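Local coordinates for putative endonuclease/exonuclease/phosphatase family protein (Bacteroides thetaiotaomicron, PDB 3MPR) that probably acts as a metal-dependent nuclease of the endonuclease/exonuclease/phosphatase family, hydrolysing phosphodiester bonds in nucleic acid, at residues Q186-F191 against L197-E202; K112-V117 against R151-F156; D59-E62 against Y67-I70. All coordinates share one frame; numbering follows the deposited sequence. Where two conformers were deposited one is given.

Contact 1: residues Q186-F191 against L197-E202; sequences QSYDAF and LCDSYE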
# COMPACT_ATOMS: atom_id res chain seq x y z
N GLN A 186 -12.42 27.30 6.77
CA GLN A 186 -13.13 27.99 5.71
C GLN A 186 -12.57 27.68 4.32
O GLN A 186 -13.33 27.53 3.37
CB GLN A 186 -13.13 29.51 5.94
CG GLN A 186 -14.04 30.25 4.99
CD GLN A 186 -14.13 31.73 5.29
OE1 GLN A 186 -13.56 32.21 6.27
NE2 GLN A 186 -14.85 32.46 4.45
N SER A 187 -11.24 27.58 4.21
CA SER A 187 -10.63 27.33 2.90
C SER A 187 -10.87 25.92 2.39
O SER A 187 -10.81 25.67 1.19
CB SER A 187 -9.13 27.67 2.92
OG SER A 187 -8.45 26.92 3.92
N TYR A 188 -11.16 24.98 3.29
CA TYR A 188 -11.62 23.66 2.85
C TYR A 188 -13.03 23.78 2.27
O TYR A 188 -13.32 23.31 1.15
CB TYR A 188 -11.59 22.67 4.03
CG TYR A 188 -12.21 21.32 3.71
CD1 TYR A 188 -13.57 21.11 3.87
CD2 TYR A 188 -11.43 20.26 3.24
CE1 TYR A 188 -14.15 19.89 3.57
CE2 TYR A 188 -12.00 19.03 2.94
CZ TYR A 188 -13.37 18.85 3.11
OH TYR A 188 -13.96 17.65 2.83
N ASP A 189 -13.91 24.44 3.02
CA ASP A 189 -15.28 24.66 2.58
C ASP A 189 -15.30 25.38 1.24
O ASP A 189 -16.19 25.17 0.43
CB ASP A 189 -16.07 25.52 3.58
CG ASP A 189 -16.15 24.90 4.96
OD1 ASP A 189 -15.93 23.68 5.10
OD2 ASP A 189 -16.46 25.65 5.92
N ALA A 190 -14.32 26.25 1.03
CA ALA A 190 -14.30 27.05 -0.20
C ALA A 190 -14.23 26.17 -1.46
O ALA A 190 -14.81 26.52 -2.50
CB ALA A 190 -13.17 28.07 -0.17
N PHE A 191 -13.56 25.03 -1.36
CA PHE A 191 -13.47 24.12 -2.51
C PHE A 191 -14.73 23.29 -2.74
O PHE A 191 -15.09 23.01 -3.89
CB PHE A 191 -12.26 23.18 -2.38
CG PHE A 191 -10.93 23.89 -2.51
CD1 PHE A 191 -10.47 24.30 -3.75
CD2 PHE A 191 -10.14 24.13 -1.40
CE1 PHE A 191 -9.26 24.96 -3.88
CE2 PHE A 191 -8.92 24.78 -1.52
CZ PHE A 191 -8.48 25.19 -2.76
N LEU A 197 -15.98 21.02 -6.65
CA LEU A 197 -15.02 19.92 -6.43
C LEU A 197 -15.53 19.03 -5.31
O LEU A 197 -16.32 19.47 -4.48
CB LEU A 197 -13.66 20.46 -6.00
CG LEU A 197 -12.84 21.24 -7.03
CD1 LEU A 197 -11.71 22.05 -6.37
CD2 LEU A 197 -12.30 20.30 -8.09
N CYS A 198 -15.04 17.79 -5.28
CA CYS A 198 -15.35 16.82 -4.24
C CYS A 198 -14.09 16.41 -3.50
O CYS A 198 -13.05 16.22 -4.12
CB CYS A 198 -15.98 15.57 -4.86
SG CYS A 198 -17.50 15.95 -5.80
N ASP A 199 -14.20 16.23 -2.19
CA ASP A 199 -13.10 15.67 -1.40
C ASP A 199 -13.08 14.15 -1.61
O ASP A 199 -14.07 13.48 -1.30
CB ASP A 199 -13.35 15.99 0.08
CG ASP A 199 -12.22 15.53 0.97
OD1 ASP A 199 -11.28 14.87 0.46
OD2 ASP A 199 -12.27 15.84 2.18
N SER A 200 -11.98 13.60 -2.12
CA SER A 200 -11.85 12.16 -2.32
C SER A 200 -12.07 11.38 -1.03
O SER A 200 -12.53 10.25 -1.05
CB SER A 200 -10.45 11.80 -2.85
OG SER A 200 -10.21 12.31 -4.15
N TYR A 201 -11.69 11.97 0.09
CA TYR A 201 -11.91 11.32 1.39
C TYR A 201 -13.40 11.05 1.60
O TYR A 201 -13.79 9.99 2.09
CB TYR A 201 -11.38 12.18 2.54
CG TYR A 201 -11.71 11.62 3.90
CD1 TYR A 201 -12.89 11.99 4.55
CD2 TYR A 201 -10.86 10.71 4.53
CE1 TYR A 201 -13.21 11.47 5.81
CE2 TYR A 201 -11.18 10.20 5.79
CZ TYR A 201 -12.35 10.58 6.42
OH TYR A 201 -12.66 10.07 7.65
N GLU A 202 -14.22 12.02 1.21
CA GLU A 202 -15.66 11.92 1.44
C GLU A 202 -16.36 11.11 0.36
O GLU A 202 -17.32 10.39 0.65
CB GLU A 202 -16.31 13.31 1.54
CG GLU A 202 -15.78 14.18 2.68
CD GLU A 202 -16.19 13.69 4.07
OE1 GLU A 202 -17.07 12.80 4.17
OE2 GLU A 202 -15.62 14.18 5.06
O HOH W 1 -14.99 16.64 5.87
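Tyr188 and Phe191, one turn apart on the helix of residues 186-191, meet the chain that returns through residues 197-202 in two different ways. The close-packed part is apolar. Phe191 and Leu197 lie side by side and point the same way, the Leu197 branch CD1 coming 3.7 Å from Phe191 CD1 at an oblique angle to the ring. Behind them the backbones draw together as well, Phe191 O standing 3.5 Å from Leu197 N, a close approach only. Phe231 stacks on the Phe191 ring, and Leu175 of strand 173-178 touches both side chains, so this end sinks into the core beside the sheet. The other end is polar, with Asp199 still buried and the side of Glu202 facing solvent. Tyr188 holds CG anti to its own N (chi1 173°), which swings the phenol across to Asp199, and the hydroxyl donates to Asp199 OD2 over a short 2.6 Å. The oxygen is met through its anti lone pair, near the plane of the phenol ring and at its edge, while ring and carboxylate planes stand 69° apart. OD2 also carries a salt bridge to Arg226, a nearby positive charge that probably favours the ionised carboxylate. The second carboxylate oxygen works for the backbone: Tyr201 N donates to Asp199 OD1 at 3.0 Å from well above the carboxylate plane. On the loose side, Glu202 offers Tyr188 OH its CG at 3.9 Å, and a water that donates to Glu202 OE2 at 2.7 Å also gives the tyrosine hydroxyl a weak bond. Asp199 thus ends the edge strand 198-199 and N-caps the helix that starts at Ser200, an Asp N-cap at a strand-to-helix junction on one sheet of the DNase I-like sandwich.

Contact 2: residues K112-V117 against R151-F156; sequences KGWDAV and RVESAF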
# COMPACT_ATOMS: atom_id res chain seq x y z
N LYS A 112 3.66 37.53 -2.82
CA LYS A 112 2.82 37.09 -1.71
C LYS A 112 1.40 37.54 -2.00
O LYS A 112 1.18 38.58 -2.62
CB LYS A 112 3.30 37.72 -0.39
CG LYS A 112 4.73 37.38 -0.03
CD LYS A 112 5.22 38.19 1.16
CE LYS A 112 6.70 37.92 1.41
NZ LYS A 112 7.23 38.70 2.57
N GLY A 113 0.43 36.77 -1.53
CA GLY A 113 -0.95 37.13 -1.77
C GLY A 113 -1.67 37.55 -0.51
O GLY A 113 -1.47 36.96 0.55
N TRP A 114 -2.52 38.57 -0.63
CA TRP A 114 -3.34 39.02 0.49
C TRP A 114 -2.54 39.06 1.79
O TRP A 114 -1.56 39.79 1.88
CB TRP A 114 -4.62 38.16 0.59
CG TRP A 114 -5.37 38.13 -0.72
CD1 TRP A 114 -6.30 39.04 -1.15
CD2 TRP A 114 -5.24 37.17 -1.78
NE1 TRP A 114 -6.76 38.70 -2.40
CE2 TRP A 114 -6.12 37.56 -2.81
CE3 TRP A 114 -4.46 36.02 -1.96
CZ2 TRP A 114 -6.24 36.84 -4.01
CZ3 TRP A 114 -4.59 35.30 -3.14
CH2 TRP A 114 -5.47 35.72 -4.15
N ASP A 115 -2.92 38.26 2.78
CA ASP A 115 -2.28 38.30 4.10
C ASP A 115 -1.24 37.19 4.34
O ASP A 115 -0.86 36.90 5.49
CB ASP A 115 -3.34 38.30 5.21
CG ASP A 115 -4.21 37.05 5.20
OD1 ASP A 115 -4.10 36.25 4.24
OD2 ASP A 115 -5.01 36.86 6.14
N ALA A 116 -0.76 36.57 3.27
CA ALA A 116 0.20 35.47 3.39
C ALA A 116 1.60 35.99 3.73
O ALA A 116 1.92 37.15 3.46
CB ALA A 116 0.22 34.65 2.11
N VAL A 117 2.44 35.14 4.32
CA VAL A 117 3.81 35.53 4.66
C VAL A 117 4.85 35.10 3.64
O VAL A 117 5.92 35.71 3.52
CB VAL A 117 4.23 35.02 6.06
CG1 VAL A 117 3.35 35.64 7.13
CG2 VAL A 117 4.15 33.50 6.10
N ARG A 151 -5.63 31.96 1.97
CA ARG A 151 -6.10 30.60 1.70
C ARG A 151 -7.50 30.57 1.07
O ARG A 151 -7.74 29.82 0.11
CB ARG A 151 -6.08 29.74 2.98
CG ARG A 151 -4.68 29.44 3.51
CD ARG A 151 -4.73 28.36 4.60
NE ARG A 151 -5.51 28.77 5.76
CZ ARG A 151 -4.99 29.32 6.86
NH1 ARG A 151 -3.68 29.55 6.95
NH2 ARG A 151 -5.78 29.64 7.87
N VAL A 152 -8.41 31.38 1.59
CA VAL A 152 -9.76 31.44 1.04
C VAL A 152 -9.73 32.01 -0.38
O VAL A 152 -10.30 31.43 -1.31
CB VAL A 152 -10.69 32.28 1.94
CG1 VAL A 152 -12.08 32.39 1.33
CG2 VAL A 152 -10.78 31.66 3.34
N GLU A 153 -9.05 33.14 -0.55
CA GLU A 153 -8.93 33.74 -1.88
C GLU A 153 -8.27 32.77 -2.85
O GLU A 153 -8.66 32.67 -4.01
CB GLU A 153 -8.14 35.04 -1.81
CG GLU A 153 -8.83 36.13 -0.98
CD GLU A 153 -10.01 36.78 -1.71
OE1 GLU A 153 -10.18 36.56 -2.93
OE2 GLU A 153 -10.78 37.51 -1.05
N SER A 154 -7.26 32.06 -2.36
CA SER A 154 -6.56 31.09 -3.20
C SER A 154 -7.53 30.04 -3.73
O SER A 154 -7.48 29.67 -4.91
CB SER A 154 -5.42 30.43 -2.42
OG SER A 154 -4.35 31.34 -2.23
N ALA A 155 -8.41 29.56 -2.86
CA ALA A 155 -9.34 28.51 -3.26
C ALA A 155 -10.17 28.96 -4.45
O ALA A 155 -10.37 28.20 -5.42
CB ALA A 155 -10.23 28.10 -2.10
N PHE A 156 -10.65 30.20 -4.41
CA PHE A 156 -11.47 30.71 -5.51
C PHE A 156 -10.69 31.05 -6.77
O PHE A 156 -11.19 30.89 -7.88
CB PHE A 156 -12.34 31.88 -5.03
CG PHE A 156 -13.41 31.45 -4.07
CD1 PHE A 156 -14.46 30.66 -4.50
CD2 PHE A 156 -13.33 31.79 -2.73
CE1 PHE A 156 -15.43 30.24 -3.61
CE2 PHE A 156 -14.30 31.36 -1.83
CZ PHE A 156 -15.35 30.59 -2.28
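Trp114 lays its indole against Glu153, and the contact between the loop of residues 112-117 and the helix of residues 151-156 is mostly this one pair. The main interaction is CH-pi. Glu153 CB stands over the six-membered ring of Trp114, 3.3 Å from its centroid and 11° off the ring normal, while CG sits 3.6 Å from Trp114 NE1. With chi2 at -75° the glutamate chain bends, which brings its carboxylate to within 20° of the ring plane; Glu153 OE1 is still 4.1 Å from NE1. Van der Waals contact adds little more: Ser154 OG approaches Trp114 CZ3 obliquely at 4.1 Å, and that hydroxyl is hydrogen-bonded to Ala150 O within its own helix. Polar bonds hold the loop rather than the indole. Gly113 to Ala116 forms a type II' turn, closed by Ala116 N to Gly113 O at 2.8 Å, with Trp114 at its first corner. Beside it Asp115 uses its two carboxylate oxygens to accept from the backbone N of Ala150 and of Lys149, near the start of helix 148-164, and Trp114 N donates to Glu105. Replacing Trp114 by an alanine would probably strip the cover from the methylenes of Glu153, leaving them without their aromatic mate and the glutamate freer to turn. The loop therefore leans on the helix by two means, an aromatic face over aliphatic CH groups and a carboxylate bound to backbone N-H groups, and between indole and glutamate it is the hydrocarbon part of the acid, not its charge, that makes the contact.

Contact 3: residues D59-E62 against Y67-I70; sequences DMKE and YDYI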
# COMPACT_ATOMS: atom_id res chain seq x y z
N ASP A 59 16.95 14.51 -7.74
CA ASP A 59 17.13 13.24 -7.04
C ASP A 59 15.95 12.32 -7.27
O ASP A 59 16.10 11.12 -7.51
CB ASP A 59 17.25 13.47 -5.53
CG ASP A 59 18.46 14.28 -5.15
OD1 ASP A 59 19.40 14.37 -5.97
OD2 ASP A 59 18.48 14.81 -4.01
N MSE A 60 14.75 12.88 -7.17
CA MSE A 60 13.55 12.05 -7.30
C MSE A 60 13.43 11.51 -8.71
O MSE A 60 13.16 10.33 -8.91
CB MSE A 60 12.29 12.82 -6.89
CG MSE A 60 12.17 13.07 -5.39
SE MSE A 60 11.93 11.37 -4.40
CE MSE A 60 10.43 10.68 -5.40
N LYS A 61 13.64 12.36 -9.71
CA LYS A 61 13.59 11.89 -11.09
C LYS A 61 14.64 10.79 -11.32
O LYS A 61 14.37 9.78 -11.95
CB LYS A 61 13.74 13.05 -12.08
CG LYS A 61 13.68 12.63 -13.53
CD LYS A 61 13.62 13.84 -14.46
CE LYS A 61 13.58 13.42 -15.91
NZ LYS A 61 13.66 14.61 -16.80
N GLU A 62 15.85 10.99 -10.80
CA GLU A 62 16.87 9.95 -10.95
C GLU A 62 16.39 8.65 -10.32
O GLU A 62 16.62 7.57 -10.87
CB GLU A 62 18.20 10.39 -10.34
CG GLU A 62 19.27 9.30 -10.32
CD GLU A 62 20.55 9.77 -9.68
OE1 GLU A 62 20.53 10.13 -8.49
OE2 GLU A 62 21.59 9.78 -10.37
N TYR A 67 9.57 8.52 -15.02
CA TYR A 67 8.81 9.70 -14.59
C TYR A 67 9.48 10.99 -15.06
O TYR A 67 10.70 11.07 -15.14
CB TYR A 67 8.71 9.75 -13.06
CG TYR A 67 7.72 8.76 -12.47
CD1 TYR A 67 6.43 9.15 -12.10
CD2 TYR A 67 8.08 7.43 -12.25
CE1 TYR A 67 5.52 8.23 -11.55
CE2 TYR A 67 7.19 6.51 -11.70
CZ TYR A 67 5.91 6.92 -11.36
OH TYR A 67 5.04 5.99 -10.82
N ASP A 68 8.67 12.00 -15.37
CA ASP A 68 9.21 13.36 -15.47
C ASP A 68 8.46 14.24 -14.49
O ASP A 68 7.51 13.78 -13.86
CB ASP A 68 9.06 13.90 -16.89
CG ASP A 68 10.19 14.85 -17.28
OD1 ASP A 68 10.79 15.52 -16.39
OD2 ASP A 68 10.49 14.92 -18.49
N TYR A 69 8.86 15.50 -14.37
CA TYR A 69 8.10 16.43 -13.56
C TYR A 69 7.93 17.77 -14.26
O TYR A 69 8.69 18.11 -15.17
CB TYR A 69 8.75 16.63 -12.18
CG TYR A 69 10.13 17.26 -12.23
CD1 TYR A 69 11.28 16.47 -12.23
CD2 TYR A 69 10.29 18.64 -12.30
CE1 TYR A 69 12.55 17.04 -12.28
CE2 TYR A 69 11.55 19.22 -12.36
CZ TYR A 69 12.67 18.42 -12.35
OH TYR A 69 13.92 18.99 -12.40
N ILE A 70 6.93 18.53 -13.83
CA ILE A 70 6.75 19.90 -14.29
C ILE A 70 6.54 20.77 -13.07
O ILE A 70 6.19 20.26 -12.00
CB ILE A 70 5.53 20.03 -15.20
CG1 ILE A 70 4.28 19.48 -14.51
CG2 ILE A 70 5.76 19.29 -16.53
CD1 ILE A 70 3.02 19.63 -15.34
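A helix-to-strand connection is closed by Lys61 near the end of helix 54-63, reaching over to residues 67-70. With its CG anti to the backbone N (chi1 -179°) and the chain extended from there on, Lys61 carries its amine to Asp68. NZ lies 3.0 Å from Asp68 OD1 in a salt bridge, meeting that oxygen from above the carboxylate plane. From the opposite face of this plane Tyr69 N donates to the same atom at 2.8 Å, only 21° out of the plane on the anti side. Two N-H donors thus grip OD1 and should hold the carboxylate against rotation. Strand 67-70 is the outermost one in its sheet of the DNase I-like fold, paired with strand 86-89 through backbone bonds of Asp68 with Tyr88 and Ile70 with Ile86. The apolar contact is made by Lys61 CD, which lies obliquely 4.0 Å from Tyr69 CE1. Separately, Lys61 CG comes within van der Waals range of a polar backbone atom, 3.7 Å from Tyr67 O. Tyr69 also packs on Leu54, Leu57 and Lys58 of the same helix and meets Phe87, while the hydroxyl of Tyr67 turns away to bond Phe44 O.

How the contacts relate
Along the chain the three contacts follow in series: contact 3 is complete before contact 2 opens, and contact 2 before contact 1. Contacts 1 and 2 are neighbours, their centres about 17 Å apart. Helix 186-192 packs on helix 148-164, with Ala190 CB and Ala155 CB 3.5 Å apart, so the loop at 112-117 and strand 198-199 are joined through two touching helices beside the six-stranded sheet. Contact 3 belongs to the seven-stranded sheet; its centre is about 29 Å from each of the others, and it lies across the chain's centre from contact 1. Contacts 1 and 3 each join a helix to the edge strand of a different sheet of the DNase I-like fold, while contact 2 joins a loop to a helix, all away from the magnesium ligand Glu51.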